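2-hydroxyethylphosphonate dioxygenase (Streptomyces viridochromogenes, PDB 4YAR) uses non-heme iron and molecular oxygen to convert 2-hydroxyethylphosphonate into hydroxymethylphosphonate and formate during bialaphos biosynthesis. Local coordinates at residues P110-P123 and Y184-Y197. The protein carries 1 engineered substitution. Sequence-based numbering, arbitrary orientation.
Sequences PVVLDILCPSDRLP and YSLAGDAPARIVSY. With CD (cadmium ion), chain K.
I115 meets I194 and Y184 through its CD1, placed by chi1 -56° and chi2 -53°, while CG1 of I194 sits between backbone N and carbonyl carbon (chi1 69°) with the chain extended beyond. I194 CD1 thereby reaches one face of the Y184 ring, offset toward its rim, and the two isoleucines cross at about a right angle; I115 CD1 lies 4.0 Å from Y184 CB. The other branch of I115 rests on S185 and L186, I115 CG2 being 3.9 Å from L186 CD2. L113, I115, A192 and I194 point to one sheet face, V112, D114, R193 and V195 to the other. L113 and I194 exchange backbone bonds, L113 N to I194 O (3.0 Å) and I194 N to L113 O (2.9 Å). R193 lies alongside D114, with R193 CG 3.4 Å from D114 OD1. Farther along, L186 N donates almost straight to C117 O (2.8 Å), and a water joins S185 OG to the carbonyls of S119 and R121. The contact thus joins two adjacent inner strands of an antiparallel sheet, flanked by 93-100 and 133-140; strand 192-197 carries S196 of the substrate site shared between dimer partners. R193 is charge-paired with D383, while neutral donors from Y99 and N97 hold D114.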
ATOM      1  N   PRO A 110       5.437  10.024   3.301  1.00 23.63           N
ATOM      2  CA  PRO A 110       6.627   9.740   2.462  1.00 22.52           C
ATOM      3  C   PRO A 110       7.827  10.553   2.955  1.00 22.14           C
ATOM      4  O   PRO A 110       7.642  11.608   3.544  1.00 23.63           O
ATOM      5  CB  PRO A 110       6.225  10.245   1.082  1.00 22.98           C
ATOM      6  CG  PRO A 110       4.742  10.191   1.062  1.00 23.75           C
ATOM      7  CD  PRO A 110       4.296  10.488   2.486  1.00 21.68           C
ATOM      8  N   VAL A 111       9.030  10.013   2.815  1.00 21.63           N
ATOM      9  CA  VAL A 111      10.217  10.634   3.417  1.00 23.26           C
ATOM     10  C   VAL A 111      11.238  10.972   2.347  1.00 21.45           C
ATOM     11  O   VAL A 111      11.484  10.186   1.446  1.00 18.96           O
ATOM     12  CB  VAL A 111      10.910   9.691   4.431  1.00 31.80           C
ATOM     13  CG1 VAL A 111      12.183  10.343   5.001  1.00 33.76           C
ATOM     14  CG2 VAL A 111       9.989   9.375   5.596  1.00 32.92           C
ATOM     15  N   VAL A 112      11.804  12.167   2.430  1.00 20.00           N
ATOM     16  CA  VAL A 112      12.980  12.523   1.684  1.00 17.25           C
ATOM     17  C   VAL A 112      14.161  12.539   2.614  1.00 17.60           C
ATOM     18  O   VAL A 112      14.051  13.082   3.750  1.00 18.74           O
ATOM     19  CB  VAL A 112      12.799  13.866   0.980  1.00 18.11           C
ATOM     20  CG1 VAL A 112      14.093  14.370   0.391  1.00 18.00           C
ATOM     21  CG2 VAL A 112      11.654  13.862  -0.061  1.00 18.80           C
ATOM     22  N   LEU A 113      15.260  11.909   2.190  1.00 17.40           N
ATOM     23  CA  LEU A 113      16.513  11.933   2.941  1.00 18.65           C
ATOM     24  C   LEU A 113      17.673  12.598   2.219  1.00 19.31           C
ATOM     25  O   LEU A 113      17.944  12.365   1.023  1.00 20.71           O
ATOM     26  CB  LEU A 113      16.976  10.577   3.404  1.00 19.80           C
ATOM     27  CG  LEU A 113      16.095   9.662   4.204  1.00 25.95           C
ATOM     28  CD1 LEU A 113      14.923   9.274   3.352  1.00 31.46           C
ATOM     29  CD2 LEU A 113      16.843   8.418   4.648  1.00 29.46           C
ATOM     30  N   ASP A 114      18.351  13.454   2.943  1.00 20.20           N
ATOM     31  CA  ASP A 114      19.706  13.860   2.579  1.00 20.07           C
ATOM     32  C   ASP A 114      20.639  12.692   3.002  1.00 19.58           C
ATOM     33  O   ASP A 114      20.558  12.227   4.132  1.00 18.77           O
ATOM     34  CB  ASP A 114      20.156  15.069   3.375  1.00 21.19           C
ATOM     35  CG  ASP A 114      19.581  16.402   2.925  1.00 22.34           C
ATOM     36  OD1 ASP A 114      19.427  16.672   1.791  1.00 22.18           O
ATOM     37  OD2 ASP A 114      19.355  17.301   3.801  1.00 21.43           O
ATOM     38  N   ILE A 115      21.489  12.226   2.083  1.00 17.47           N
ATOM     39  CA  ILE A 115      22.459  11.167   2.338  1.00 16.53           C
ATOM     40  C   ILE A 115      23.790  11.815   2.712  1.00 16.48           C
ATOM     41  O   ILE A 115      24.433  12.517   1.886  1.00 16.44           O
ATOM     42  CB  ILE A 115      22.641  10.328   1.058  1.00 16.93           C
ATOM     43  CG1 ILE A 115      21.280   9.791   0.584  1.00 16.71           C
ATOM     44  CG2 ILE A 115      23.598   9.184   1.321  1.00 17.23           C
ATOM     45  CD1 ILE A 115      20.442   9.023   1.598  1.00 16.83           C
ATOM     46  N   LEU A 116      24.121  11.768   3.989  1.00 17.20           N
ATOM     47  CA  LEU A 116      25.313  12.490   4.469  1.00 17.07           C
ATOM     48  C   LEU A 116      26.483  11.678   4.936  1.00 18.92           C
ATOM     49  O   LEU A 116      27.561  12.240   5.242  1.00 19.93           O
ATOM     50  CB  LEU A 116      24.923  13.433   5.673  1.00 15.96           C
ATOM     51  CG  LEU A 116      23.711  14.349   5.440  1.00 17.55           C
ATOM     52  CD1 LEU A 116      23.274  15.014   6.718  1.00 19.62           C
ATOM     53  CD2 LEU A 116      24.086  15.360   4.386  1.00 17.39           C
ATOM     54  N   CYS A 117      26.297  10.393   5.047  1.00 18.07           N
ATOM     55  CA  CYS A 117      27.407   9.529   5.346  1.00 19.12           C
ATOM     56  C   CYS A 117      28.374   9.528   4.168  1.00 19.14           C
ATOM     57  O   CYS A 117      28.015   9.213   3.013  1.00 20.05           O
ATOM     58  CB  CYS A 117      26.905   8.124   5.689  1.00 16.46           C
ATOM     59  SG  CYS A 117      28.287   6.972   6.065  1.00 18.84           S
ATOM     60  N   PRO A 118      29.647   9.929   4.428  1.00 20.10           N
ATOM     61  CA  PRO A 118      30.592  10.074   3.327  1.00 21.23           C
ATOM     62  C   PRO A 118      31.057   8.715   2.764  1.00 19.98           C
ATOM     63  O   PRO A 118      30.830   7.645   3.375  1.00 17.92           O
ATOM     64  CB  PRO A 118      31.746  10.854   3.954  1.00 23.14           C
ATOM     65  CG  PRO A 118      31.679  10.481   5.389  1.00 22.87           C
ATOM     66  CD  PRO A 118      30.244  10.251   5.732  1.00 23.17           C
ATOM     67  N   SER A 119      31.700   8.790   1.614  1.00 20.75           N
ATOM     68  CA  SER A 119      32.071   7.611   0.828  1.00 21.53           C
ATOM     69  C   SER A 119      33.108   6.815   1.549  1.00 24.38           C
ATOM     70  O   SER A 119      33.206   5.618   1.302  1.00 24.88           O
ATOM     71  CB  SER A 119      32.621   8.022  -0.538  1.00 21.79           C
ATOM     72  OG  SER A 119      33.762   8.840  -0.446  1.00 25.22           O
ATOM     73  N   ASP A 120      33.853   7.425   2.497  1.00 21.51           N
ATOM     74  CA  ASP A 120      34.940   6.652   3.146  1.00 25.14           C
ATOM     75  C   ASP A 120      34.484   6.125   4.525  1.00 25.32           C
ATOM     76  O   ASP A 120      35.289   5.747   5.370  1.00 24.96           O
ATOM     77  CB  ASP A 120      36.202   7.513   3.236  1.00 24.90           C
ATOM     78  CG  ASP A 120      36.060   8.654   4.214  1.00 26.37           C
ATOM     79  OD1 ASP A 120      34.918   9.034   4.583  1.00 26.50           O
ATOM     80  OD2 ASP A 120      37.120   9.172   4.631  1.00 23.81           O
ATOM     81  N   ARG A 121      33.167   6.070   4.756  1.00 22.28           N
ATOM     82  CA  ARG A 121      32.661   5.457   5.935  1.00 21.45           C
ATOM     83  C   ARG A 121      31.586   4.487   5.515  1.00 23.66           C
ATOM     84  O   ARG A 121      30.633   4.853   4.804  1.00 20.09           O
ATOM     85  CB  ARG A 121      32.123   6.495   6.910  1.00 24.21           C
ATOM     86  CG  ARG A 121      31.522   5.917   8.193  1.00 26.06           C
ATOM     87  CD  ARG A 121      30.953   6.982   9.148  1.00 31.77           C
ATOM     88  NE  ARG A 121      32.013   7.911   9.523  1.00 38.26           N
ATOM     89  CZ  ARG A 121      32.834   7.717  10.551  1.00 37.75           C
ATOM     90  NH1 ARG A 121      32.689   6.669  11.328  1.00 40.82           N
ATOM     91  NH2 ARG A 121      33.781   8.603  10.816  1.00 40.17           N
ATOM     92  N   LEU A 122      31.693   3.262   5.984  1.00 21.46           N
ATOM     93  CA  LEU A 122      30.689   2.271   5.677  1.00 21.96           C
ATOM     94  C   LEU A 122      29.414   2.639   6.497  1.00 20.25           C
ATOM     95  O   LEU A 122      29.479   2.917   7.693  1.00 21.64           O
ATOM     96  CB  LEU A 122      31.218   0.893   6.066  1.00 25.72           C
ATOM     97  CG  LEU A 122      30.681  -0.277   5.305  1.00 32.86           C
ATOM     98  CD1 LEU A 122      31.282  -0.211   3.906  1.00 37.23           C
ATOM     99  CD2 LEU A 122      31.100  -1.533   6.027  1.00 32.91           C
ATOM    100  N   PRO A 123      28.250   2.770   5.809  1.00 18.98           N
ATOM    101  CA  PRO A 123      27.096   3.300   6.479  1.00 19.41           C
ATOM    102  C   PRO A 123      26.428   2.242   7.393  1.00 20.34           C
ATOM    103  O   PRO A 123      26.009   1.203   6.935  1.00 21.05           O
ATOM    104  CB  PRO A 123      26.136   3.674   5.318  1.00 17.59           C
ATOM    105  CG  PRO A 123      26.527   2.783   4.185  1.00 18.26           C
ATOM    106  CD  PRO A 123      28.025   2.543   4.377  1.00 18.55           C
ATOM    107  N   TYR A 184      22.497   3.902   3.543  1.00 18.73           N
ATOM    108  CA  TYR A 184      23.071   4.517   2.348  1.00 19.39           C
ATOM    109  C   TYR A 184      24.227   5.443   2.707  1.00 19.07           C
ATOM    110  O   TYR A 184      24.155   6.066   3.753  1.00 21.24           O
ATOM    111  CB  TYR A 184      21.975   5.375   1.655  1.00 19.74           C
ATOM    112  CG  TYR A 184      20.737   4.568   1.334  1.00 19.15           C
ATOM    113  CD1 TYR A 184      20.660   3.781   0.188  1.00 19.94           C
ATOM    114  CD2 TYR A 184      19.656   4.581   2.158  1.00 22.18           C
ATOM    115  CE1 TYR A 184      19.520   3.012  -0.091  1.00 21.82           C
ATOM    116  CE2 TYR A 184      18.509   3.830   1.897  1.00 21.58           C
ATOM    117  CZ  TYR A 184      18.449   3.051   0.778  1.00 21.74           C
ATOM    118  OH  TYR A 184      17.311   2.328   0.543  1.00 24.97           O
ATOM    119  N   SER A 185      25.235   5.553   1.819  1.00 16.78           N
ATOM    120  CA  SER A 185      26.226   6.572   1.909  1.00 18.85           C
ATOM    121  C   SER A 185      26.430   7.202   0.576  1.00 19.03           C
ATOM    122  O   SER A 185      25.989   6.622  -0.429  1.00 19.43           O
ATOM    123  CB  SER A 185      27.563   5.997   2.372  1.00 18.67           C
ATOM    124  OG  SER A 185      27.989   4.937   1.545  1.00 20.35           O
ATOM    125  N   LEU A 186      27.178   8.297   0.524  1.00 19.06           N
ATOM    126  CA  LEU A 186      27.530   8.888  -0.740  1.00 19.63           C
ATOM    127  C   LEU A 186      28.567   8.025  -1.460  1.00 19.27           C
ATOM    128  O   LEU A 186      29.446   7.460  -0.839  1.00 21.03           O
ATOM    129  CB  LEU A 186      28.079  10.300  -0.531  1.00 20.27           C
ATOM    130  CG  LEU A 186      27.124  11.256   0.109  1.00 20.31           C
ATOM    131  CD1 LEU A 186      27.837  12.586   0.377  1.00 22.23           C
ATOM    132  CD2 LEU A 186      25.918  11.516  -0.827  1.00 19.00           C
ATOM    133  N   ALA A 187      28.416   7.834  -2.756  1.00 19.90           N
ATOM    134  CA  ALA A 187      29.382   7.100  -3.493  1.00 20.91           C
ATOM    135  C   ALA A 187      30.658   7.951  -3.716  1.00 22.32           C
ATOM    136  O   ALA A 187      31.740   7.407  -3.892  1.00 24.10           O
ATOM    137  CB  ALA A 187      28.789   6.573  -4.785  1.00 20.37           C
ATOM    138  N   GLY A 188      30.551   9.272  -3.666  1.00 21.52           N
ATOM    139  CA  GLY A 188      31.736  10.134  -3.826  1.00 22.38           C
ATOM    140  C   GLY A 188      31.514  11.417  -3.145  1.00 22.43           C
ATOM    141  O   GLY A 188      30.827  11.461  -2.111  1.00 19.80           O
ATOM    142  N   ASP A 189      31.984  12.504  -3.803  1.00 21.62           N
ATOM    143  CA  ASP A 189      31.893  13.797  -3.165  1.00 21.54           C
ATOM    144  C   ASP A 189      30.556  14.516  -3.356  1.00 23.37           C
ATOM    145  O   ASP A 189      30.114  15.269  -2.446  1.00 22.10           O
ATOM    146  CB  ASP A 189      33.018  14.726  -3.664  1.00 22.29           C
ATOM    147  CG  ASP A 189      34.429  14.280  -3.226  1.00 26.22           C
ATOM    148  OD1 ASP A 189      34.717  14.112  -2.018  1.00 30.60           O
ATOM    149  OD2 ASP A 189      35.208  14.171  -4.170  1.00 25.16           O
ATOM    150  N   ALA A 190      29.919  14.307  -4.494  1.00 21.65           N
ATOM    151  CA  ALA A 190      28.639  15.021  -4.816  1.00 24.11           C
ATOM    152  C   ALA A 190      27.562  14.639  -3.846  1.00 22.75           C
ATOM    153  O   ALA A 190      27.456  13.463  -3.464  1.00 22.17           O
ATOM    154  CB  ALA A 190      28.176  14.735  -6.251  1.00 23.56           C
ATOM    155  N   PRO A 191      26.784  15.654  -3.389  1.00 23.51           N
ATOM    156  CA  PRO A 191      25.697  15.367  -2.529  1.00 22.81           C
ATOM    157  C   PRO A 191      24.532  14.607  -3.227  1.00 19.81           C
ATOM    158  O   PRO A 191      24.500  14.486  -4.449  1.00 23.08           O
ATOM    159  CB  PRO A 191      25.312  16.732  -1.975  1.00 21.12           C
ATOM    160  CG  PRO A 191      25.577  17.639  -3.153  1.00 24.01           C
ATOM    161  CD  PRO A 191      26.835  17.080  -3.751  1.00 24.56           C
ATOM    162  N   ALA A 192      23.682  14.013  -2.406  1.00 19.58           N
ATOM    163  CA  ALA A 192      22.451  13.281  -2.890  1.00 19.38           C
ATOM    164  C   ALA A 192      21.323  13.224  -1.905  1.00 19.36           C
ATOM    165  O   ALA A 192      21.516  13.256  -0.637  1.00 19.64           O
ATOM    166  CB  ALA A 192      22.795  11.864  -3.315  1.00 19.78           C
ATOM    167  N   ARG A 193      20.114  13.150  -2.498  1.00 18.83           N
ATOM    168  CA  ARG A 193      18.877  12.872  -1.764  1.00 20.73           C
ATOM    169  C   ARG A 193      18.150  11.700  -2.341  1.00 18.23           C
ATOM    170  O   ARG A 193      18.318  11.405  -3.515  1.00 18.44           O
ATOM    171  CB  ARG A 193      17.925  14.088  -1.787  1.00 22.30           C
ATOM    172  CG  ARG A 193      18.540  15.362  -1.219  1.00 23.42           C
ATOM    173  CD  ARG A 193      17.451  16.411  -1.063  1.00 22.74           C
ATOM    174  NE  ARG A 193      16.911  16.749  -2.393  1.00 20.04           N
ATOM    175  CZ  ARG A 193      15.820  17.468  -2.568  1.00 24.46           C
ATOM    176  NH1 ARG A 193      15.195  18.013  -1.526  1.00 26.54           N
ATOM    177  NH2 ARG A 193      15.422  17.729  -3.792  1.00 25.61           N
ATOM    178  N   ILE A 194      17.394  11.000  -1.493  1.00 17.88           N
ATOM    179  CA  ILE A 194      16.505   9.902  -1.951  1.00 17.83           C
ATOM    180  C   ILE A 194      15.069  10.149  -1.512  1.00 19.45           C
ATOM    181  O   ILE A 194      14.820  10.905  -0.551  1.00 18.98           O
ATOM    182  CB  ILE A 194      16.931   8.481  -1.498  1.00 18.73           C
ATOM    183  CG1 ILE A 194      16.733   8.338  -0.003  1.00 20.42           C
ATOM    184  CG2 ILE A 194      18.363   8.132  -1.889  1.00 18.29           C
ATOM    185  CD1 ILE A 194      17.157   7.045   0.563  1.00 21.22           C
ATOM    186  N   VAL A 195      14.104   9.568  -2.233  1.00 19.94           N
ATOM    187  CA  VAL A 195      12.784   9.345  -1.645  1.00 19.65           C
ATOM    188  C   VAL A 195      12.641   7.914  -1.282  1.00 19.16           C
ATOM    189  O   VAL A 195      12.973   7.035  -2.122  1.00 20.40           O
ATOM    190  CB  VAL A 195      11.587   9.628  -2.576  1.00 20.80           C
ATOM    191  CG1 VAL A 195      10.270   9.241  -1.885  1.00 23.18           C
ATOM    192  CG2 VAL A 195      11.597  10.996  -3.132  1.00 21.81           C
ATOM    193  N   SER A 196      12.145   7.655  -0.070  1.00 20.29           N
ATOM    194  CA  SER A 196      11.802   6.318   0.354  1.00 21.51           C
ATOM    195  C   SER A 196      10.301   6.329   0.572  1.00 22.56           C
ATOM    196  O   SER A 196       9.797   7.070   1.432  1.00 22.46           O
ATOM    197  CB  SER A 196      12.541   5.885   1.597  1.00 25.43           C
ATOM    198  OG  SER A 196      12.171   4.553   1.981  1.00 34.03           O
ATOM    199  N   TYR A 197       9.604   5.539  -0.227  1.00 19.07           N
ATOM    200  CA  TYR A 197       8.158   5.472  -0.253  1.00 17.38           C
ATOM    201  C   TYR A 197       7.665   4.065   0.157  1.00 18.33           C
ATOM    202  O   TYR A 197       7.843   3.103  -0.607  1.00 18.03           O
ATOM    203  CB  TYR A 197       7.626   5.749  -1.656  1.00 16.60           C
ATOM    204  CG  TYR A 197       6.101   5.802  -1.704  1.00 17.44           C
ATOM    205  CD1 TYR A 197       5.424   6.915  -1.244  1.00 18.85           C
ATOM    206  CD2 TYR A 197       5.363   4.742  -2.196  1.00 17.61           C
ATOM    207  CE1 TYR A 197       4.049   6.971  -1.242  1.00 19.92           C
ATOM    208  CE2 TYR A 197       3.978   4.766  -2.235  1.00 20.31           C
ATOM    209  CZ  TYR A 197       3.308   5.901  -1.764  1.00 19.91           C
ATOM    210  OH  TYR A 197       1.941   5.902  -1.797  1.00 21.41           O
TER
HETATM  211 CD    CD K 510      37.412  13.332  -3.919  1.00 31.45          CD
HETATM  212  O   HOH W   1      21.834  16.483   0.150  1.00 24.33           O
HETATM  213  O   HOH W   2      24.134  14.742   0.585  1.00 21.42           O
HETATM  214  O   HOH W   3      23.904   8.772   4.757  1.00 18.49           O
HETATM  215  O   HOH W   4      31.719  11.569   0.398  1.00 23.14           O
HETATM  216  O   HOH W   5      30.575   4.272   2.015  1.00 23.56           O